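Long-range contact in anti-restriction endonuclease (Enterobacteria phage T4, PDB 3WX4), which mimics DNA to block DNA binding by the bacterial histone-like protein H-NS and strongly inhibits the host restriction endonuclease McrA: residues 36-50 with 59-71. Numbering follows the deposited sequence.
Sequences LVEELHLENNDFLIG and GYFYVIPAPGKNI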
ATOM      1  N   LEU A  36      -5.808   6.963 -12.429  1.00 33.75           N
ATOM      2  CA  LEU A  36      -4.476   7.237 -11.924  1.00 33.92           C
ATOM      3  C   LEU A  36      -4.163   6.416 -10.675  1.00 33.14           C
ATOM      4  O   LEU A  36      -3.101   5.733 -10.570  1.00 33.34           O
ATOM      5  CB  LEU A  36      -4.315   8.740 -11.647  1.00 35.10           C
ATOM      6  CG  LEU A  36      -3.039   9.165 -10.915  1.00 35.07           C
ATOM      7  CD1 LEU A  36      -1.851   8.983 -11.856  1.00 36.84           C
ATOM      8  CD2 LEU A  36      -3.154  10.678 -10.517  1.00 34.22           C
ATOM      9  N   VAL A  37      -5.067   6.463  -9.714  1.00 29.85           N
ATOM     10  CA  VAL A  37      -4.909   5.745  -8.465  1.00 29.24           C
ATOM     11  C   VAL A  37      -4.901   4.244  -8.719  1.00 32.28           C
ATOM     12  O   VAL A  37      -4.141   3.498  -8.120  1.00 32.06           O
ATOM     13  CB  VAL A  37      -6.079   6.115  -7.491  1.00 29.40           C
ATOM     14  CG1 VAL A  37      -6.102   5.181  -6.305  1.00 30.32           C
ATOM     15  CG2 VAL A  37      -5.845   7.591  -6.991  1.00 30.44           C
ATOM     16  N   GLU A  38      -5.742   3.791  -9.624  1.00 33.40           N
ATOM     17  CA  GLU A  38      -5.784   2.354  -9.865  1.00 35.47           C
ATOM     18  C   GLU A  38      -4.477   1.868 -10.501  1.00 35.27           C
ATOM     19  O   GLU A  38      -3.918   0.845 -10.073  1.00 34.94           O
ATOM     20  CB  GLU A  38      -6.953   2.030 -10.777  1.00 37.91           C
ATOM     21  CG  GLU A  38      -7.036   0.552 -11.106  1.00 43.15           C
ATOM     22  CD  GLU A  38      -8.252   0.295 -11.933  1.00 46.80           C
ATOM     23  OE1 GLU A  38      -9.368   0.585 -11.434  1.00 44.85           O
ATOM     24  OE2 GLU A  38      -8.082  -0.150 -13.091  1.00 49.70           O
ATOM     25  N   GLU A  39      -3.997   2.594 -11.505  1.00 34.36           N
ATOM     26  CA  GLU A  39      -2.766   2.209 -12.182  1.00 36.79           C
ATOM     27  C   GLU A  39      -1.559   2.313 -11.282  1.00 35.18           C
ATOM     28  O   GLU A  39      -0.669   1.463 -11.379  1.00 35.40           O
ATOM     29  CB  GLU A  39      -2.527   3.012 -13.480  1.00 39.11           C
ATOM     30  CG  GLU A  39      -3.406   2.512 -14.635  1.00 46.79           C
ATOM     31  CD  GLU A  39      -3.093   3.163 -16.012  1.00 50.56           C
ATOM     32  OE1 GLU A  39      -3.817   2.809 -17.005  1.00 51.55           O
ATOM     33  OE2 GLU A  39      -2.153   4.019 -16.089  1.00 49.08           O
ATOM     34  N   LEU A  40      -1.500   3.327 -10.425  1.00 33.96           N
ATOM     35  CA  LEU A  40      -0.358   3.447  -9.513  1.00 35.15           C
ATOM     36  C   LEU A  40      -0.336   2.248  -8.568  1.00 37.34           C
ATOM     37  O   LEU A  40       0.731   1.714  -8.248  1.00 37.62           O
ATOM     38  CB  LEU A  40      -0.406   4.750  -8.711  1.00 33.57           C
ATOM     39  CG  LEU A  40      -0.055   6.018  -9.536  1.00 34.26           C
ATOM     40  CD1 LEU A  40      -0.483   7.284  -8.751  1.00 32.38           C
ATOM     41  CD2 LEU A  40       1.488   6.063  -9.858  1.00 33.21           C
ATOM     42  N   HIS A  41      -1.504   1.817  -8.120  1.00 37.26           N
ATOM     43  CA  HIS A  41      -1.565   0.663  -7.245  1.00 39.97           C
ATOM     44  C   HIS A  41      -1.260  -0.634  -7.985  1.00 40.66           C
ATOM     45  O   HIS A  41      -0.673  -1.556  -7.415  1.00 39.72           O
ATOM     46  CB  HIS A  41      -2.942   0.556  -6.590  1.00 41.13           C
ATOM     47  CG  HIS A  41      -3.118   1.506  -5.453  1.00 43.76           C
ATOM     48  ND1 HIS A  41      -4.348   1.997  -5.067  1.00 43.80           N
ATOM     49  CD2 HIS A  41      -2.207   2.048  -4.606  1.00 45.10           C
ATOM     50  CE1 HIS A  41      -4.187   2.797  -4.024  1.00 44.88           C
ATOM     51  NE2 HIS A  41      -2.897   2.843  -3.723  1.00 45.67           N
ATOM     52  N   LEU A  42      -1.643  -0.724  -9.243  1.00 39.97           N
ATOM     53  CA  LEU A  42      -1.399  -1.976  -9.933  1.00 43.63           C
ATOM     54  C   LEU A  42       0.068  -2.169 -10.271  1.00 44.05           C
ATOM     55  O   LEU A  42       0.576  -3.284 -10.214  1.00 44.37           O
ATOM     56  CB  LEU A  42      -2.273  -2.086 -11.198  1.00 46.48           C
ATOM     57  CG  LEU A  42      -3.770  -2.370 -10.942  1.00 49.23           C
ATOM     58  CD1 LEU A  42      -4.562  -2.348 -12.254  1.00 51.63           C
ATOM     59  CD2 LEU A  42      -3.958  -3.755 -10.265  1.00 50.29           C
ATOM     60  N   GLU A  43       0.761  -1.071 -10.537  1.00 44.73           N
ATOM     61  CA  GLU A  43       2.168  -1.112 -10.951  1.00 45.50           C
ATOM     62  C   GLU A  43       3.206  -0.780  -9.924  1.00 44.90           C
ATOM     63  O   GLU A  43       4.397  -0.712 -10.232  1.00 45.00           O
ATOM     64  CB  GLU A  43       2.301  -0.192 -12.139  1.00 47.44           C
ATOM     65  CG  GLU A  43       1.059  -0.363 -12.953  1.00 52.16           C
ATOM     66  CD  GLU A  43       1.322  -0.462 -14.404  1.00 56.43           C
ATOM     67  OE1 GLU A  43       1.358   0.622 -15.048  1.00 57.29           O
ATOM     68  OE2 GLU A  43       1.512  -1.626 -14.879  1.00 57.72           O
ATOM     69  N   ASN A  44       2.777  -0.568  -8.692  1.00 43.37           N
ATOM     70  CA  ASN A  44       3.736  -0.207  -7.680  1.00 42.86           C
ATOM     71  C   ASN A  44       3.293  -0.843  -6.413  1.00 44.43           C
ATOM     72  O   ASN A  44       2.127  -0.698  -6.018  1.00 45.20           O
ATOM     73  CB  ASN A  44       3.765   1.308  -7.514  1.00 42.63           C
ATOM     74  CG  ASN A  44       4.223   2.004  -8.761  1.00 43.63           C
ATOM     75  OD1 ASN A  44       5.438   2.168  -8.984  1.00 44.49           O
ATOM     76  ND2 ASN A  44       3.262   2.406  -9.608  1.00 41.26           N
ATOM     77  N   ASN A  45       4.212  -1.519  -5.732  1.00 42.72           N
ATOM     78  CA  ASN A  45       3.826  -2.202  -4.519  1.00 42.01           C
ATOM     79  C   ASN A  45       4.364  -1.598  -3.266  1.00 39.04           C
ATOM     80  O   ASN A  45       4.101  -2.133  -2.208  1.00 39.92           O
ATOM     81  CB  ASN A  45       4.276  -3.664  -4.589  1.00 45.26           C
ATOM     82  CG  ASN A  45       5.770  -3.775  -4.869  1.00 50.66           C
ATOM     83  OD1 ASN A  45       6.586  -2.986  -4.318  1.00 51.20           O
ATOM     84  ND2 ASN A  45       6.150  -4.737  -5.726  1.00 52.09           N
ATOM     85  N   ASP A  46       5.059  -0.474  -3.366  1.00 38.47           N
ATOM     86  CA  ASP A  46       5.687   0.163  -2.206  1.00 39.03           C
ATOM     87  C   ASP A  46       5.098   1.481  -1.656  1.00 38.35           C
ATOM     88  O   ASP A  46       5.771   2.241  -0.934  1.00 35.55           O
ATOM     89  CB  ASP A  46       7.200   0.345  -2.493  1.00 42.69           C
ATOM     90  CG  ASP A  46       7.469   0.980  -3.872  1.00 48.29           C
ATOM     91  OD1 ASP A  46       6.490   1.425  -4.537  1.00 47.72           O
ATOM     92  OD2 ASP A  46       8.662   1.049  -4.292  1.00 48.39           O
ATOM     93  N   PHE A  47       3.832   1.776  -1.994  1.00 34.64           N
ATOM     94  CA  PHE A  47       3.219   2.962  -1.425  1.00 32.42           C
ATOM     95  C   PHE A  47       1.708   2.883  -1.646  1.00 31.20           C
ATOM     96  O   PHE A  47       1.246   2.143  -2.514  1.00 29.03           O
ATOM     97  CB  PHE A  47       3.783   4.266  -2.020  1.00 32.24           C
ATOM     98  CG  PHE A  47       3.466   4.490  -3.469  1.00 34.31           C
ATOM     99  CD1 PHE A  47       2.264   5.099  -3.868  1.00 33.65           C
ATOM    100  CD2 PHE A  47       4.378   4.150  -4.436  1.00 33.98           C
ATOM    101  CE1 PHE A  47       2.003   5.351  -5.196  1.00 36.07           C
ATOM    102  CE2 PHE A  47       4.123   4.406  -5.809  1.00 37.82           C
ATOM    103  CZ  PHE A  47       2.922   5.009  -6.187  1.00 36.05           C
ATOM    104  N   LEU A  48       0.975   3.573  -0.789  1.00 30.25           N
ATOM    105  CA  LEU A  48      -0.510   3.632  -0.918  1.00 28.75           C
ATOM    106  C   LEU A  48      -0.797   5.052  -1.357  1.00 29.02           C
ATOM    107  O   LEU A  48      -0.063   5.995  -0.991  1.00 28.91           O
ATOM    108  CB  LEU A  48      -1.178   3.405   0.437  1.00 28.72           C
ATOM    109  CG  LEU A  48      -1.070   2.018   1.044  1.00 29.25           C
ATOM    110  CD1 LEU A  48      -1.615   2.076   2.497  1.00 28.07           C
ATOM    111  CD2 LEU A  48      -1.880   1.001   0.187  1.00 28.79           C
ATOM    112  N   ILE A  49      -1.860   5.249  -2.140  1.00 28.51           N
ATOM    113  CA  ILE A  49      -2.203   6.607  -2.538  1.00 25.87           C
ATOM    114  C   ILE A  49      -3.719   6.626  -2.662  1.00 27.89           C
ATOM    115  O   ILE A  49      -4.345   5.579  -2.944  1.00 26.58           O
ATOM    116  CB  ILE A  49      -1.572   6.989  -3.874  1.00 27.92           C
ATOM    117  CG1 ILE A  49      -1.904   8.446  -4.188  1.00 27.44           C
ATOM    118  CG2 ILE A  49      -2.017   6.018  -4.972  1.00 26.02           C
ATOM    119  CD1 ILE A  49      -1.277   8.940  -5.466  1.00 29.93           C
ATOM    120  N   GLY A  50      -4.321   7.784  -2.426  1.00 30.13           N
ATOM    121  CA  GLY A  50      -5.773   7.836  -2.556  1.00 30.16           C
ATOM    122  C   GLY A  50      -6.224   9.286  -2.500  1.00 31.98           C
ATOM    123  O   GLY A  50      -5.493  10.203  -2.075  1.00 28.96           O
ATOM    124  N   GLY A  59      -7.719  17.188  -6.099  1.00 28.75           N
ATOM    125  CA  GLY A  59      -6.362  17.463  -6.550  1.00 28.96           C
ATOM    126  C   GLY A  59      -5.274  17.135  -5.513  1.00 31.69           C
ATOM    127  O   GLY A  59      -4.064  17.197  -5.843  1.00 30.88           O
ATOM    128  N   TYR A  60      -5.655  16.836  -4.267  1.00 31.17           N
ATOM    129  CA  TYR A  60      -4.683  16.458  -3.236  1.00 33.41           C
ATOM    130  C   TYR A  60      -4.811  14.954  -3.049  1.00 34.11           C
ATOM    131  O   TYR A  60      -5.913  14.419  -3.135  1.00 34.37           O
ATOM    132  CB  TYR A  60      -4.982  17.012  -1.855  1.00 33.83           C
ATOM    133  CG  TYR A  60      -5.169  18.496  -1.678  1.00 39.27           C
ATOM    134  CD1 TYR A  60      -5.044  19.403  -2.737  1.00 41.87           C
ATOM    135  CD2 TYR A  60      -5.467  18.993  -0.418  1.00 42.15           C
ATOM    136  CE1 TYR A  60      -5.215  20.785  -2.519  1.00 40.94           C
ATOM    137  CE2 TYR A  60      -5.631  20.331  -0.204  1.00 43.15           C
ATOM    138  CZ  TYR A  60      -5.503  21.212  -1.257  1.00 42.05           C
ATOM    139  OH  TYR A  60      -5.645  22.541  -0.958  1.00 45.74           O
ATOM    140  N   PHE A  61      -3.704  14.286  -2.724  1.00 32.59           N
ATOM    141  CA  PHE A  61      -3.688  12.817  -2.523  1.00 31.75           C
ATOM    142  C   PHE A  61      -3.005  12.470  -1.230  1.00 31.05           C
ATOM    143  O   PHE A  61      -2.068  13.185  -0.851  1.00 31.29           O
ATOM    144  CB  PHE A  61      -2.927  12.162  -3.666  1.00 32.84           C
ATOM    145  CG  PHE A  61      -3.603  12.335  -4.965  1.00 33.50           C
ATOM    146  CD1 PHE A  61      -4.461  11.351  -5.435  1.00 35.08           C
ATOM    147  CD2 PHE A  61      -3.501  13.550  -5.659  1.00 34.29           C
ATOM    148  CE1 PHE A  61      -5.226  11.569  -6.580  1.00 35.60           C
ATOM    149  CE2 PHE A  61      -4.261  13.800  -6.808  1.00 34.84           C
ATOM    150  CZ  PHE A  61      -5.140  12.795  -7.273  1.00 35.95           C
ATOM    151  N   TYR A  62      -3.469  11.443  -0.524  1.00 28.96           N
ATOM    152  CA  TYR A  62      -2.718  11.046   0.670  1.00 31.07           C
ATOM    153  C   TYR A  62      -1.688  10.088   0.085  1.00 32.36           C
ATOM    154  O   TYR A  62      -1.950   9.440  -0.946  1.00 31.36           O
ATOM    155  CB  TYR A  62      -3.568  10.369   1.754  1.00 29.65           C
ATOM    156  CG  TYR A  62      -4.295   9.086   1.359  1.00 31.48           C
ATOM    157  CD1 TYR A  62      -3.602   7.893   1.219  1.00 27.98           C
ATOM    158  CD2 TYR A  62      -5.683   9.084   1.137  1.00 28.50           C
ATOM    159  CE1 TYR A  62      -4.249   6.712   0.866  1.00 31.47           C
ATOM    160  CE2 TYR A  62      -6.363   7.920   0.770  1.00 30.20           C
ATOM    161  CZ  TYR A  62      -5.638   6.728   0.635  1.00 32.71           C
ATOM    162  OH  TYR A  62      -6.214   5.544   0.254  1.00 30.56           O
ATOM    163  N   VAL A  63      -0.499  10.024   0.695  1.00 32.07           N
ATOM    164  CA  VAL A  63       0.553   9.144   0.173  1.00 33.17           C
ATOM    165  C   VAL A  63       1.238   8.523   1.398  1.00 33.00           C
ATOM    166  O   VAL A  63       1.602   9.255   2.335  1.00 33.15           O
ATOM    167  CB  VAL A  63       1.594   9.938  -0.637  1.00 33.80           C
ATOM    168  CG1 VAL A  63       2.686   9.018  -1.120  1.00 35.69           C
ATOM    169  CG2 VAL A  63       0.949  10.565  -1.853  1.00 35.09           C
ATOM    170  N   ILE A  64       1.315   7.196   1.425  1.00 33.63           N
ATOM    171  CA  ILE A  64       1.952   6.461   2.506  1.00 34.40           C
ATOM    172  C   ILE A  64       2.959   5.489   1.885  1.00 35.93           C
ATOM    173  O   ILE A  64       2.583   4.473   1.279  1.00 37.05           O
ATOM    174  CB  ILE A  64       0.933   5.659   3.343  1.00 35.90           C
ATOM    175  CG1 ILE A  64      -0.141   6.600   3.889  1.00 35.41           C
ATOM    176  CG2 ILE A  64       1.636   5.017   4.595  1.00 35.57           C
ATOM    177  CD1 ILE A  64      -1.409   5.871   4.351  1.00 36.41           C
ATOM    178  N   PRO A  65       4.260   5.803   2.012  1.00 37.09           N
ATOM    179  CA  PRO A  65       5.342   4.968   1.471  1.00 36.88           C
ATOM    180  C   PRO A  65       5.575   3.800   2.406  1.00 37.08           C
ATOM    181  O   PRO A  65       5.330   3.919   3.621  1.00 36.71           O
ATOM    182  CB  PRO A  65       6.530   5.940   1.433  1.00 37.89           C
ATOM    183  CG  PRO A  65       6.315   6.732   2.679  1.00 38.48           C
ATOM    184  CD  PRO A  65       4.799   7.021   2.641  1.00 37.13           C
ATOM    185  N   ALA A  66       5.979   2.655   1.842  1.00 36.47           N
ATOM    186  CA  ALA A  66       6.246   1.463   2.675  1.00 38.09           C
ATOM    187  C   ALA A  66       7.548   1.759   3.436  1.00 38.57           C
ATOM    188  O   ALA A  66       8.316   2.607   3.003  1.00 39.04           O
ATOM    189  CB  ALA A  66       6.431   0.206   1.781  1.00 35.80           C
ATOM    190  N   PRO A  67       7.801   1.072   4.566  1.00 39.40           N
ATOM    191  CA  PRO A  67       9.042   1.340   5.314  1.00 40.02           C
ATOM    192  C   PRO A  67      10.234   1.191   4.342  1.00 40.48           C
ATOM    193  O   PRO A  67      10.258   0.294   3.480  1.00 40.55           O
ATOM    194  CB  PRO A  67       9.024   0.268   6.418  1.00 40.76           C
ATOM    195  CG  PRO A  67       7.533  -0.052   6.606  1.00 38.08           C
ATOM    196  CD  PRO A  67       7.057  -0.061   5.155  1.00 39.97           C
ATOM    197  N   GLY A  68      11.159   2.127   4.410  1.00 42.26           N
ATOM    198  CA  GLY A  68      12.320   2.054   3.547  1.00 44.01           C
ATOM    199  C   GLY A  68      12.123   2.629   2.152  1.00 46.95           C
ATOM    200  O   GLY A  68      13.073   2.618   1.328  1.00 44.87           O
ATOM    201  N   LYS A  69      10.908   3.111   1.852  1.00 44.90           N
ATOM    202  CA  LYS A  69      10.680   3.701   0.544  1.00 44.81           C
ATOM    203  C   LYS A  69      10.840   5.205   0.710  1.00 45.32           C
ATOM    204  O   LYS A  69      10.294   5.807   1.646  1.00 46.86           O
ATOM    205  CB  LYS A  69       9.272   3.388  -0.005  1.00 43.48           C
ATOM    206  CG  LYS A  69       8.984   4.073  -1.348  1.00 41.25           C
ATOM    207  CD  LYS A  69       9.784   3.505  -2.544  1.00 41.22           C
ATOM    208  CE  LYS A  69       9.482   4.221  -3.854  1.00 39.98           C
ATOM    209  NZ  LYS A  69       9.910   3.496  -5.114  1.00 42.13           N
ATOM    210  N   ASN A  70      11.580   5.798  -0.222  1.00 46.20           N
ATOM    211  CA  ASN A  70      11.860   7.232  -0.225  1.00 47.04           C
ATOM    212  C   ASN A  70      10.639   8.015  -0.740  1.00 45.17           C
ATOM    213  O   ASN A  70      10.294   7.886  -1.900  1.00 45.99           O
ATOM    214  CB  ASN A  70      13.030   7.498  -1.166  1.00 48.96           C
ATOM    215  CG  ASN A  70      13.551   8.901  -1.046  1.00 53.68           C
ATOM    216  OD1 ASN A  70      12.808   9.851  -0.745  1.00 54.21           O
ATOM    217  ND2 ASN A  70      14.853   9.054  -1.295  1.00 56.66           N
ATOM    218  N   ILE A  71      10.031   8.841   0.093  1.00 43.61           N
ATOM    219  CA  ILE A  71       8.850   9.588  -0.351  1.00 44.99           C
ATOM    220  C   ILE A  71       9.123  10.348  -1.642  1.00 46.16           C
ATOM    221  O   ILE A  71       8.316  10.315  -2.558  1.00 45.86           O
ATOM    222  CB  ILE A  71       8.347  10.565   0.737  1.00 43.84           C
ATOM    223  CG1 ILE A  71       7.008  11.219   0.316  1.00 44.29           C
ATOM    224  CG2 ILE A  71       9.367  11.637   0.954  1.00 45.30           C
ATOM    225  CD1 ILE A  71       5.957  10.201  -0.086  1.00 41.13           C
TER
HETATM  226  O   HOH W   1       7.246   2.536  -7.161  1.00 45.47           O
HETATM  227  O   HOH W   2      -4.724   3.647  -0.640  1.00 39.83           O
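Strands 47-50 and 60-65 pair as the antiparallel arms of a beta hairpin, and the helix ending before the first arm packs against the start of the second. Leu48 and Gly50 face Ile64 and Tyr62 as hydrogen-bonded pairs; Leu48 N reaches Ile64 O at 2.8 Å, and Tyr62 N reaches Gly50 O at 2.8 Å. The ladder's bonding runs on to Ala66 N, which donates to Asp46 O. With CG wedged between backbone N and carbonyl carbon (chi1 59°), the Tyr62 ring folds across the neighbouring strand and lays one face on Gly50, whose CA sits 3.6 Å from the ring centroid in a CH-pi contact. A water joins Tyr62 OH to Ile49 O. Strand 60-65 is the central strand of a three-stranded antiparallel sheet, flanked by 2-14 and 47-51. On the face bearing Ile49 and Val63, Ile49 CG1 lies 3.9 Å from Phe61 CB, while Val37 CG2 of the helix touches the Phe61 ring at its edge; Leu18 adds to this packing. His41 NE2 accepts a hydrogen bond from Ile49 N, tying helix to strand. At the end of the type II turn Ala66 to Lys69, the lysine chain bends at chi2 (70°) and brings NZ 2.9 Å from Asp46 OD2, a salt bridge made from above the carboxylate plane. Another water bonds Asp46 OD1 and Asn44 OD1. On the opposite face, Leu48 packs on Leu48 of the second subunit.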